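Local coordinates for protein alginate lyase (PDB 5GMT) that probably cleaves glycosidic bonds of alginate, with polymannuronate specificity, as a sea-hare member of polysaccharide lyase family 14, at residues 77-85 and 116-127; 186-197 and 209-219. All coordinates share one frame; numbering follows the deposited sequence.

Contact 1. Residues 77-85 and 116-127; sequences AGFYSRPSA and FGGENGEGAYKC
Tyr80 carries its ring beside its own backbone N (chi1 -67°), and Phe116 sets CG between N and the carbonyl carbon (chi1 81°); together these rotations drive the edge of Tyr80 onto the face of Phe116. The pair is T-shaped: Tyr80 CD1 sits over the centre of the Phe116 ring, 3.5 Å from Phe116 CE2, with the planes at 64°. Tyr125 covers a face of the Tyr80 ring, its CB lying 4.0 Å from that ring's centroid in a CH-pi contact. The Tyr80 hydroxyl shares water 1 with Ala124 O and Cys127 N, a bridge to the loop fixed by the Cys127–Cys136 disulfide. At the hydroxyl end of Tyr125, Arg82 bends at chi3 and reaches the loop end-on. Its NH1 donates to Asn120 O at 2.7 Å and to Tyr125 OH at 2.9 Å, both acceptors near the guanidinium plane, while NH2 donates to Asn120 OD1 at 2.9 Å. The guanidinium and the Asn120 amide are steeply inclined to each other, and the donors lie above both carbonyl planes. Three neutral oxygens thus hold the guanidinium's rotation, and Tyr125 OH, accepting from a cation, is probably polarised, coupling the aromatic cluster to the polar grip.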
loop_
_atom_site.group_PDB
_atom_site.type_symbol
_atom_site.label_atom_id
_atom_site.label_comp_id
_atom_site.label_asym_id
_atom_site.label_seq_id
_atom_site.Cartn_x
_atom_site.Cartn_y
_atom_site.Cartn_z
ATOM N N ALA A 77 7.323 -4.512 -8.446
ATOM C CA ALA A 77 8.416 -4.159 -7.540
ATOM C C ALA A 77 7.946 -3.943 -6.108
ATOM O O ALA A 77 6.748 -3.780 -5.843
ATOM C CB ALA A 77 9.123 -2.919 -8.047
ATOM N N GLY A 78 8.894 -3.945 -5.178
ATOM C CA GLY A 78 8.540 -3.805 -3.779
ATOM C C GLY A 78 9.710 -3.343 -2.948
ATOM O O GLY A 78 10.867 -3.655 -3.261
ATOM N N PHE A 79 9.411 -2.577 -1.905
ATOM C CA PHE A 79 10.415 -2.217 -0.896
ATOM C C PHE A 79 9.717 -1.578 0.280
ATOM O O PHE A 79 8.672 -0.972 0.120
ATOM C CB PHE A 79 11.498 -1.262 -1.462
ATOM C CG PHE A 79 10.954 0.026 -2.053
ATOM C CD1 PHE A 79 10.697 1.127 -1.242
ATOM C CD2 PHE A 79 10.725 0.140 -3.425
ATOM C CE1 PHE A 79 10.205 2.314 -1.780
ATOM C CE2 PHE A 79 10.237 1.322 -3.976
ATOM C CZ PHE A 79 9.977 2.417 -3.152
ATOM N N TYR A 80 10.297 -1.708 1.468
ATOM C CA TYR A 80 9.824 -0.924 2.593
ATOM C C TYR A 80 10.675 0.334 2.694
ATOM O O TYR A 80 11.896 0.275 2.543
ATOM C CB TYR A 80 9.906 -1.707 3.896
ATOM C CG TYR A 80 8.992 -2.907 4.017
ATOM C CD1 TYR A 80 7.767 -2.804 4.661
ATOM C CD2 TYR A 80 9.382 -4.156 3.539
ATOM C CE1 TYR A 80 6.933 -3.910 4.817
ATOM C CE2 TYR A 80 8.555 -5.272 3.685
ATOM C CZ TYR A 80 7.335 -5.139 4.340
ATOM O OH TYR A 80 6.491 -6.224 4.493
ATOM N N SER A 81 10.026 1.462 2.949
ATOM C CA SER A 81 10.697 2.753 3.052
ATOM C C SER A 81 10.480 3.356 4.437
ATOM O O SER A 81 9.337 3.504 4.875
ATOM C CB SER A 81 10.167 3.699 1.967
ATOM O OG SER A 81 10.567 5.039 2.185
ATOM N N ARG A 82 11.571 3.687 5.131
ATOM C CA ARG A 82 11.483 4.308 6.447
ATOM C C ARG A 82 12.304 5.592 6.495
ATOM O O ARG A 82 13.417 5.607 7.020
ATOM C CB ARG A 82 11.954 3.340 7.531
ATOM C CG ARG A 82 11.116 2.077 7.630
ATOM C CD ARG A 82 11.708 1.113 8.643
ATOM N NE ARG A 82 11.775 1.695 9.984
ATOM C CZ ARG A 82 12.122 1.005 11.066
ATOM N NH1 ARG A 82 12.410 -0.288 10.954
ATOM N NH2 ARG A 82 12.166 1.594 12.253
ATOM N N PRO A 83 11.762 6.677 5.922
ATOM C CA PRO A 83 12.493 7.949 5.896
ATOM C C PRO A 83 12.939 8.367 7.297
ATOM O O PRO A 83 12.174 8.215 8.250
ATOM C CB PRO A 83 11.472 8.919 5.309
ATOM C CG PRO A 83 10.639 8.055 4.407
ATOM C CD PRO A 83 10.538 6.719 5.103
ATOM N N SER A 84 14.165 8.872 7.417
ATOM C CA SER A 84 14.757 9.101 8.727
ATOM C C SER A 84 13.975 10.128 9.542
ATOM O O SER A 84 14.025 10.112 10.774
ATOM C CB SER A 84 16.212 9.553 8.593
ATOM O OG SER A 84 16.269 10.865 8.071
ATOM N N ALA A 85 13.237 11.004 8.870
ATOM C CA ALA A 85 12.446 12.024 9.571
ATOM C C ALA A 85 11.317 11.447 10.435
ATOM O O ALA A 85 10.749 12.144 11.280
ATOM C CB ALA A 85 11.873 13.005 8.576
ATOM N N PHE A 116 2.777 0.537 6.869
ATOM C CA PHE A 116 3.079 -0.653 7.670
ATOM C C PHE A 116 3.686 -0.229 9.006
ATOM O O PHE A 116 4.079 0.924 9.175
ATOM C CB PHE A 116 4.049 -1.586 6.924
ATOM C CG PHE A 116 5.483 -1.160 7.024
ATOM C CD1 PHE A 116 5.942 -0.076 6.299
ATOM C CD2 PHE A 116 6.379 -1.850 7.844
ATOM C CE1 PHE A 116 7.273 0.340 6.399
ATOM C CE2 PHE A 116 7.703 -1.450 7.940
ATOM C CZ PHE A 116 8.155 -0.358 7.212
ATOM N N GLY A 117 3.747 -1.154 9.957
ATOM C CA GLY A 117 4.398 -0.880 11.221
ATOM C C GLY A 117 4.615 -2.148 12.026
ATOM O O GLY A 117 4.473 -3.261 11.516
ATOM N N GLY A 118 4.969 -1.973 13.290
ATOM C CA GLY A 118 5.235 -3.099 14.162
ATOM C C GLY A 118 6.489 -2.823 14.960
ATOM O O GLY A 118 6.699 -1.704 15.428
ATOM N N GLU A 119 7.317 -3.852 15.103
ATOM C CA GLU A 119 8.596 -3.736 15.793
ATOM C C GLU A 119 9.548 -2.734 15.118
ATOM O O GLU A 119 9.360 -2.347 13.963
ATOM C CB GLU A 119 9.259 -5.114 15.883
ATOM C CG GLU A 119 8.463 -6.142 16.703
ATOM C CD GLU A 119 9.090 -7.527 16.679
ATOM O OE1 GLU A 119 8.568 -8.433 17.371
ATOM O OE2 GLU A 119 10.098 -7.714 15.959
ATOM N N ASN A 120 10.577 -2.308 15.841
ATOM C CA ASN A 120 11.492 -1.313 15.296
ATOM C C ASN A 120 12.448 -1.895 14.248
ATOM O O ASN A 120 13.053 -1.159 13.466
ATOM C CB ASN A 120 12.296 -0.650 16.417
ATOM C CG ASN A 120 13.037 0.583 15.939
ATOM O OD1 ASN A 120 12.503 1.378 15.174
ATOM N ND2 ASN A 120 14.282 0.728 16.363
ATOM N N GLY A 121 12.560 -3.215 14.210
ATOM C CA GLY A 121 13.544 -3.861 13.357
ATOM C C GLY A 121 12.959 -4.759 12.290
ATOM O O GLY A 121 11.889 -4.467 11.747
ATOM N N GLU A 122 13.655 -5.861 11.998
ATOM C CA GLU A 122 13.268 -6.766 10.910
ATOM C C GLU A 122 11.870 -7.340 11.077
ATOM O O GLU A 122 11.224 -7.690 10.091
ATOM C CB GLU A 122 14.268 -7.921 10.796
ATOM C CG GLU A 122 15.562 -7.540 10.136
ATOM C CD GLU A 122 15.364 -7.099 8.703
ATOM O OE1 GLU A 122 14.705 -7.840 7.941
ATOM O OE2 GLU A 122 15.852 -6.013 8.342
ATOM N N GLY A 123 11.404 -7.430 12.322
ATOM C CA GLY A 123 10.064 -7.920 12.594
ATOM C C GLY A 123 8.997 -7.164 11.814
ATOM O O GLY A 123 7.952 -7.704 11.494
ATOM N N ALA A 124 9.269 -5.905 11.499
ATOM C CA ALA A 124 8.269 -5.060 10.855
ATOM C C ALA A 124 8.026 -5.434 9.387
ATOM O O ALA A 124 7.015 -5.029 8.802
ATOM C CB ALA A 124 8.684 -3.600 10.971
ATOM N N TYR A 125 8.936 -6.216 8.802
ATOM C CA TYR A 125 8.879 -6.486 7.358
ATOM C C TYR A 125 8.327 -7.872 7.032
ATOM O O TYR A 125 8.500 -8.358 5.909
ATOM C CB TYR A 125 10.275 -6.335 6.723
ATOM C CG TYR A 125 11.044 -5.122 7.194
ATOM C CD1 TYR A 125 10.478 -3.852 7.137
ATOM C CD2 TYR A 125 12.323 -5.251 7.745
ATOM C CE1 TYR A 125 11.163 -2.743 7.576
ATOM C CE2 TYR A 125 13.024 -4.142 8.197
ATOM C CZ TYR A 125 12.430 -2.888 8.117
ATOM O OH TYR A 125 13.097 -1.784 8.557
ATOM N N LYS A 126 7.645 -8.498 7.990
ATOM C CA LYS A 126 7.277 -9.918 7.847
ATOM C C LYS A 126 5.797 -10.158 7.554
ATOM O O LYS A 126 5.356 -11.307 7.482
ATOM C CB LYS A 126 7.671 -10.690 9.117
ATOM C CG LYS A 126 9.150 -10.572 9.473
ATOM C CD LYS A 126 10.018 -11.101 8.361
ATOM C CE LYS A 126 11.496 -10.974 8.710
ATOM N NZ LYS A 126 12.374 -11.453 7.596
ATOM N N CYS A 127 5.026 -9.089 7.377
ATOM C CA CYS A 127 3.593 -9.247 7.211
ATOM C C CYS A 127 3.167 -9.201 5.748
ATOM O O CYS A 127 2.599 -8.211 5.273
ATOM C CB CYS A 127 2.851 -8.183 8.029
ATOM S SG CYS A 127 2.750 -8.653 9.792
HETATM O O HOH W 1 5.236 -6.111 7.079
HETATM O O HOH W 2 7.252 -8.415 3.510
#

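Contact 2. Residues 186-197 and 209-219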
loop_
_atom_site.group_PDB
_atom_site.type_symbol
_atom_site.label_atom_id
_atom_site.label_comp_id
_atom_site.label_asym_id
_atom_site.label_seq_id
_atom_site.Cartn_x
_atom_site.Cartn_y
_atom_site.Cartn_z
ATOM N N PHE A 186 -10.606 1.969 -9.148
ATOM C CA PHE A 186 -9.560 2.532 -9.979
ATOM C C PHE A 186 -9.975 2.485 -11.439
ATOM O O PHE A 186 -10.606 1.522 -11.879
ATOM C CB PHE A 186 -8.256 1.775 -9.757
ATOM C CG PHE A 186 -7.819 1.764 -8.326
ATOM C CD1 PHE A 186 -7.390 2.936 -7.715
ATOM C CD2 PHE A 186 -7.837 0.595 -7.592
ATOM C CE1 PHE A 186 -6.983 2.937 -6.383
ATOM C CE2 PHE A 186 -7.435 0.592 -6.265
ATOM C CZ PHE A 186 -7.012 1.759 -5.660
ATOM N N MET A 187 -9.615 3.530 -12.180
ATOM C CA MET A 187 -9.991 3.646 -13.586
ATOM C C MET A 187 -8.781 3.585 -14.498
ATOM O O MET A 187 -7.770 4.234 -14.239
ATOM C CB MET A 187 -10.747 4.954 -13.827
ATOM C CG MET A 187 -11.960 5.125 -12.938
ATOM S SD MET A 187 -12.892 6.611 -13.353
ATOM C CE MET A 187 -13.545 6.162 -14.958
ATOM N N ASN A 188 -8.893 2.804 -15.566
ATOM C CA ASN A 188 -7.847 2.745 -16.580
ATOM C C ASN A 188 -7.546 4.113 -17.189
ATOM O O ASN A 188 -8.445 4.943 -17.356
ATOM C CB ASN A 188 -8.253 1.758 -17.674
ATOM C CG ASN A 188 -7.141 1.489 -18.663
ATOM O OD1 ASN A 188 -5.964 1.686 -18.363
ATOM N ND2 ASN A 188 -7.510 1.015 -19.848
ATOM N N ASN A 189 -6.267 4.341 -17.485
ATOM C CA ASN A 189 -5.790 5.527 -18.202
ATOM C C ASN A 189 -6.121 6.844 -17.516
ATOM O O ASN A 189 -6.404 7.856 -18.174
ATOM C CB ASN A 189 -6.342 5.514 -19.635
ATOM C CG ASN A 189 -5.875 4.294 -20.421
ATOM O OD1 ASN A 189 -4.720 3.874 -20.302
ATOM N ND2 ASN A 189 -6.779 3.698 -21.196
ATOM N N LYS A 190 -6.059 6.838 -16.186
ATOM C CA LYS A 190 -6.288 8.044 -15.404
ATOM C C LYS A 190 -5.324 8.143 -14.233
ATOM O O LYS A 190 -4.882 7.124 -13.709
ATOM C CB LYS A 190 -7.716 8.067 -14.867
ATOM C CG LYS A 190 -8.774 8.487 -15.875
ATOM C CD LYS A 190 -10.102 8.691 -15.151
ATOM C CE LYS A 190 -11.132 9.368 -16.045
ATOM N NZ LYS A 190 -10.713 10.749 -16.403
ATOM N N TRP A 191 -5.033 9.370 -13.816
ATOM C CA TRP A 191 -4.358 9.617 -12.553
ATOM C C TRP A 191 -5.360 9.455 -11.425
ATOM O O TRP A 191 -6.541 9.789 -11.582
ATOM C CB TRP A 191 -3.763 11.024 -12.502
ATOM C CG TRP A 191 -2.455 11.174 -13.203
ATOM C CD1 TRP A 191 -2.223 11.818 -14.388
ATOM C CD2 TRP A 191 -1.185 10.683 -12.758
ATOM N NE1 TRP A 191 -0.887 11.755 -14.706
ATOM C CE2 TRP A 191 -0.227 11.063 -13.721
ATOM C CE3 TRP A 191 -0.769 9.956 -11.634
ATOM C CZ2 TRP A 191 1.125 10.738 -13.603
ATOM C CZ3 TRP A 191 0.569 9.628 -11.512
ATOM C CH2 TRP A 191 1.506 10.018 -12.489
ATOM N N HIS A 192 -4.882 8.959 -10.287
ATOM C CA HIS A 192 -5.682 8.890 -9.066
ATOM C C HIS A 192 -4.893 9.495 -7.928
ATOM O O HIS A 192 -3.704 9.202 -7.785
ATOM C CB HIS A 192 -6.049 7.449 -8.711
ATOM C CG HIS A 192 -6.756 6.723 -9.804
ATOM N ND1 HIS A 192 -6.135 6.369 -10.983
ATOM C CD2 HIS A 192 -8.037 6.295 -9.907
ATOM C CE1 HIS A 192 -7.001 5.748 -11.762
ATOM N NE2 HIS A 192 -8.163 5.689 -11.133
ATOM N N SER A 193 -5.526 10.342 -7.127
ATOM C CA SER A 193 -4.880 10.774 -5.895
ATOM C C SER A 193 -5.369 9.850 -4.800
ATOM O O SER A 193 -6.573 9.592 -4.678
ATOM C CB SER A 193 -5.183 12.236 -5.569
ATOM O OG SER A 193 -4.443 13.087 -6.422
ATOM N N ILE A 194 -4.426 9.332 -4.020
ATOM C CA ILE A 194 -4.750 8.338 -3.005
ATOM C C ILE A 194 -4.317 8.859 -1.643
ATOM O O ILE A 194 -3.203 9.366 -1.503
ATOM C CB ILE A 194 -4.056 6.994 -3.306
ATOM C CG1 ILE A 194 -4.617 6.403 -4.609
ATOM C CG2 ILE A 194 -4.228 6.028 -2.140
ATOM C CD1 ILE A 194 -4.172 4.968 -4.867
ATOM N N SER A 195 -5.201 8.780 -0.655
ATOM C CA SER A 195 -4.764 9.040 0.712
ATOM C C SER A 195 -5.143 7.875 1.602
ATOM O O SER A 195 -6.219 7.302 1.459
ATOM C CB SER A 195 -5.354 10.357 1.253
ATOM O OG SER A 195 -6.758 10.297 1.379
ATOM N N GLU A 196 -4.232 7.511 2.504
ATOM C CA GLU A 196 -4.507 6.465 3.473
ATOM C C GLU A 196 -4.111 6.997 4.830
ATOM O O GLU A 196 -2.931 7.223 5.081
ATOM C CB GLU A 196 -3.741 5.175 3.162
ATOM C CG GLU A 196 -4.098 4.028 4.132
ATOM C CD GLU A 196 -3.187 2.814 4.010
ATOM O OE1 GLU A 196 -1.962 3.001 3.833
ATOM O OE2 GLU A 196 -3.694 1.669 4.096
ATOM N N GLU A 197 -5.105 7.216 5.685
ATOM C CA GLU A 197 -4.881 7.722 7.024
ATOM C C GLU A 197 -5.075 6.594 8.024
ATOM O O GLU A 197 -6.104 5.926 8.032
ATOM C CB GLU A 197 -5.824 8.888 7.350
ATOM C CG GLU A 197 -5.646 9.384 8.784
ATOM C CD GLU A 197 -6.254 10.758 9.040
ATOM O OE1 GLU A 197 -6.947 11.288 8.152
ATOM O OE2 GLU A 197 -6.036 11.307 10.144
ATOM N N TRP A 209 -8.186 2.678 13.281
ATOM C CA TRP A 209 -8.941 2.824 12.043
ATOM C C TRP A 209 -8.085 3.201 10.850
ATOM O O TRP A 209 -6.960 3.690 10.995
ATOM C CB TRP A 209 -10.057 3.866 12.217
ATOM C CG TRP A 209 -9.627 5.211 12.758
ATOM C CD1 TRP A 209 -9.461 5.551 14.071
ATOM C CD2 TRP A 209 -9.367 6.404 12.001
ATOM N NE1 TRP A 209 -9.092 6.873 14.176
ATOM C CE2 TRP A 209 -9.034 7.418 12.918
ATOM C CE3 TRP A 209 -9.378 6.708 10.636
ATOM C CZ2 TRP A 209 -8.716 8.718 12.514
ATOM C CZ3 TRP A 209 -9.055 8.001 10.235
ATOM C CH2 TRP A 209 -8.730 8.984 11.169
ATOM N N VAL A 210 -8.631 2.950 9.665
ATOM C CA VAL A 210 -7.991 3.322 8.414
ATOM C C VAL A 210 -9.024 4.005 7.516
ATOM O O VAL A 210 -10.109 3.470 7.277
ATOM C CB VAL A 210 -7.400 2.097 7.682
ATOM C CG1 VAL A 210 -6.697 2.532 6.407
ATOM C CG2 VAL A 210 -6.428 1.324 8.593
ATOM N N LYS A 211 -8.686 5.188 7.029
ATOM C CA LYS A 211 -9.553 5.896 6.091
ATOM C C LYS A 211 -8.807 6.051 4.779
ATOM O O LYS A 211 -7.716 6.624 4.737
ATOM C CB LYS A 211 -9.963 7.266 6.648
ATOM C CG LYS A 211 -10.860 8.071 5.697
ATOM C CD LYS A 211 -11.144 9.477 6.213
ATOM C CE LYS A 211 -12.052 10.217 5.238
ATOM N NZ LYS A 211 -12.349 11.612 5.660
ATOM N N ILE A 212 -9.385 5.512 3.714
ATOM C CA ILE A 212 -8.790 5.609 2.399
ATOM C C ILE A 212 -9.674 6.466 1.508
ATOM O O ILE A 212 -10.881 6.241 1.437
ATOM C CB ILE A 212 -8.610 4.215 1.772
ATOM C CG1 ILE A 212 -7.568 3.406 2.566
ATOM C CG2 ILE A 212 -8.238 4.335 0.293
ATOM C CD1 ILE A 212 -7.470 1.967 2.102
ATOM N N CYS A 213 -9.080 7.453 0.845
ATOM C CA CYS A 213 -9.818 8.240 -0.133
ATOM C C CYS A 213 -9.109 8.097 -1.462
ATOM O O CYS A 213 -7.884 8.143 -1.525
ATOM C CB CYS A 213 -9.904 9.709 0.278
ATOM S SG CYS A 213 -10.872 9.995 1.767
ATOM N N VAL A 214 -9.880 7.912 -2.527
ATOM C CA VAL A 214 -9.306 7.813 -3.861
ATOM C C VAL A 214 -10.062 8.760 -4.773
ATOM O O VAL A 214 -11.290 8.820 -4.723
ATOM C CB VAL A 214 -9.389 6.363 -4.414
ATOM C CG1 VAL A 214 -8.931 6.294 -5.865
ATOM C CG2 VAL A 214 -8.586 5.391 -3.536
ATOM N N GLN A 215 -9.339 9.518 -5.587
ATOM C CA GLN A 215 -9.992 10.391 -6.555
ATOM C C GLN A 215 -9.322 10.269 -7.908
ATOM O O GLN A 215 -8.162 10.644 -8.078
ATOM C CB GLN A 215 -9.971 11.849 -6.092
ATOM C CG GLN A 215 -10.710 12.771 -7.041
ATOM C CD GLN A 215 -10.986 14.128 -6.445
ATOM O OE1 GLN A 215 -10.207 14.638 -5.644
ATOM N NE2 GLN A 215 -12.118 14.720 -6.824
ATOM N N ALA A 216 -10.058 9.711 -8.856
ATOM C CA ALA A 216 -9.626 9.681 -10.240
ATOM C C ALA A 216 -9.820 11.073 -10.829
ATOM O O ALA A 216 -10.771 11.771 -10.468
ATOM C CB ALA A 216 -10.396 8.654 -11.011
ATOM N N GLU A 217 -8.918 11.502 -11.707
ATOM C CA GLU A 217 -9.012 12.869 -12.187
ATOM C C GLU A 217 -10.327 13.037 -12.939
ATOM O O GLU A 217 -10.739 12.160 -13.698
ATOM C CB GLU A 217 -7.805 13.241 -13.054
ATOM C CG GLU A 217 -7.549 12.321 -14.206
ATOM C CD GLU A 217 -6.298 12.707 -14.974
ATOM O OE1 GLU A 217 -5.564 11.786 -15.394
ATOM O OE2 GLU A 217 -6.053 13.926 -15.159
ATOM N N GLY A 218 -11.015 14.136 -12.657
ATOM C CA GLY A 218 -12.303 14.396 -13.266
ATOM C C GLY A 218 -13.495 13.879 -12.491
ATOM O O GLY A 218 -14.636 14.220 -12.807
ATOM N N HIS A 219 -13.250 13.073 -11.465
ATOM C CA HIS A 219 -14.348 12.403 -10.774
ATOM C C HIS A 219 -14.385 12.743 -9.297
ATOM O O HIS A 219 -13.437 13.300 -8.747
ATOM C CB HIS A 219 -14.250 10.885 -10.964
ATOM C CG HIS A 219 -14.524 10.444 -12.367
ATOM N ND1 HIS A 219 -15.729 9.898 -12.755
ATOM C CD2 HIS A 219 -13.762 10.505 -13.486
ATOM C CE1 HIS A 219 -15.692 9.629 -14.048
ATOM N NE2 HIS A 219 -14.508 9.985 -14.514
HETATM O O HOH W 3 -7.492 9.300 3.731
#
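Ser193 with Gln215, Ser195 with Cys213 and Glu197 with Lys211 form hydrogen-bonded antiparallel pairs, each joined by two N-H to O bonds; the straightest is Glu197 N to Lys211 O, 2.8 Å at 176°. Glu217 N adds a further backbone bond to Trp191 O. The strand axes approach to 4.5 Å, with their directions 166° apart.

Polar side chains extend this ladder at the end away from the hairpin connection. Glu217 OE1 takes Trp191 N at 2.9 Å on the anti side of the carboxylate and out of its plane. Lys190, extended until it bends at chi4, brings NZ to Glu217 O at 3.1 Å, and its CE lies near His219 NE2. A methionine in place of Lys190 would probably leave Glu217 O without this donor and the turn at 216-219 less firmly tied to the facing loop. Further along, water 3 joins Ser195 OG to Lys211 O.

Apolar contacts gather on the face that His192, Ile194 and Glu196 share with Ala216, Val214 and Ile212. Ala216 CB is 3.5 Å from His192 CD2, and Val214 CG1 meets Phe186 CE1. Glu196 CG touches Val210 and Ile212, while its OE1 accepts from Leu115 N. In the loops beyond the strand ends, Met187 SD stands over the centre of the His219 ring, 4.0 Å from its centroid and 13° off the normal. His192 NE2 also accepts from Met187 N, a bond within 186-197.

The antiparallel pairing of two consecutive strands, 191-199 and 208-216, across a short connection makes this a beta hairpin, part of a larger sheet in the concanavalin-like fold of this family.

Overall arrangement
Contact 1 closes before contact 2 opens along the chain, and the two lie on opposite sides of its centre, their own centres 23 Å apart and their nearest atoms about 6 Å apart without touching. Each belongs to a different antiparallel sheet. Strands 76-81 and 110-118, which carry contact 1, are not direct neighbours: strand 238-247 runs between them, so contact 1 spans it through side chains and the loop after 118. Contact 2 instead pairs adjacent strands, 191-199 and 208-216, flanked by 92-102 and 222-229. Glu196 and Ile212 reach strand 136-143 of the other sheet, evidence that the two sheets pack together as in a beta sandwich.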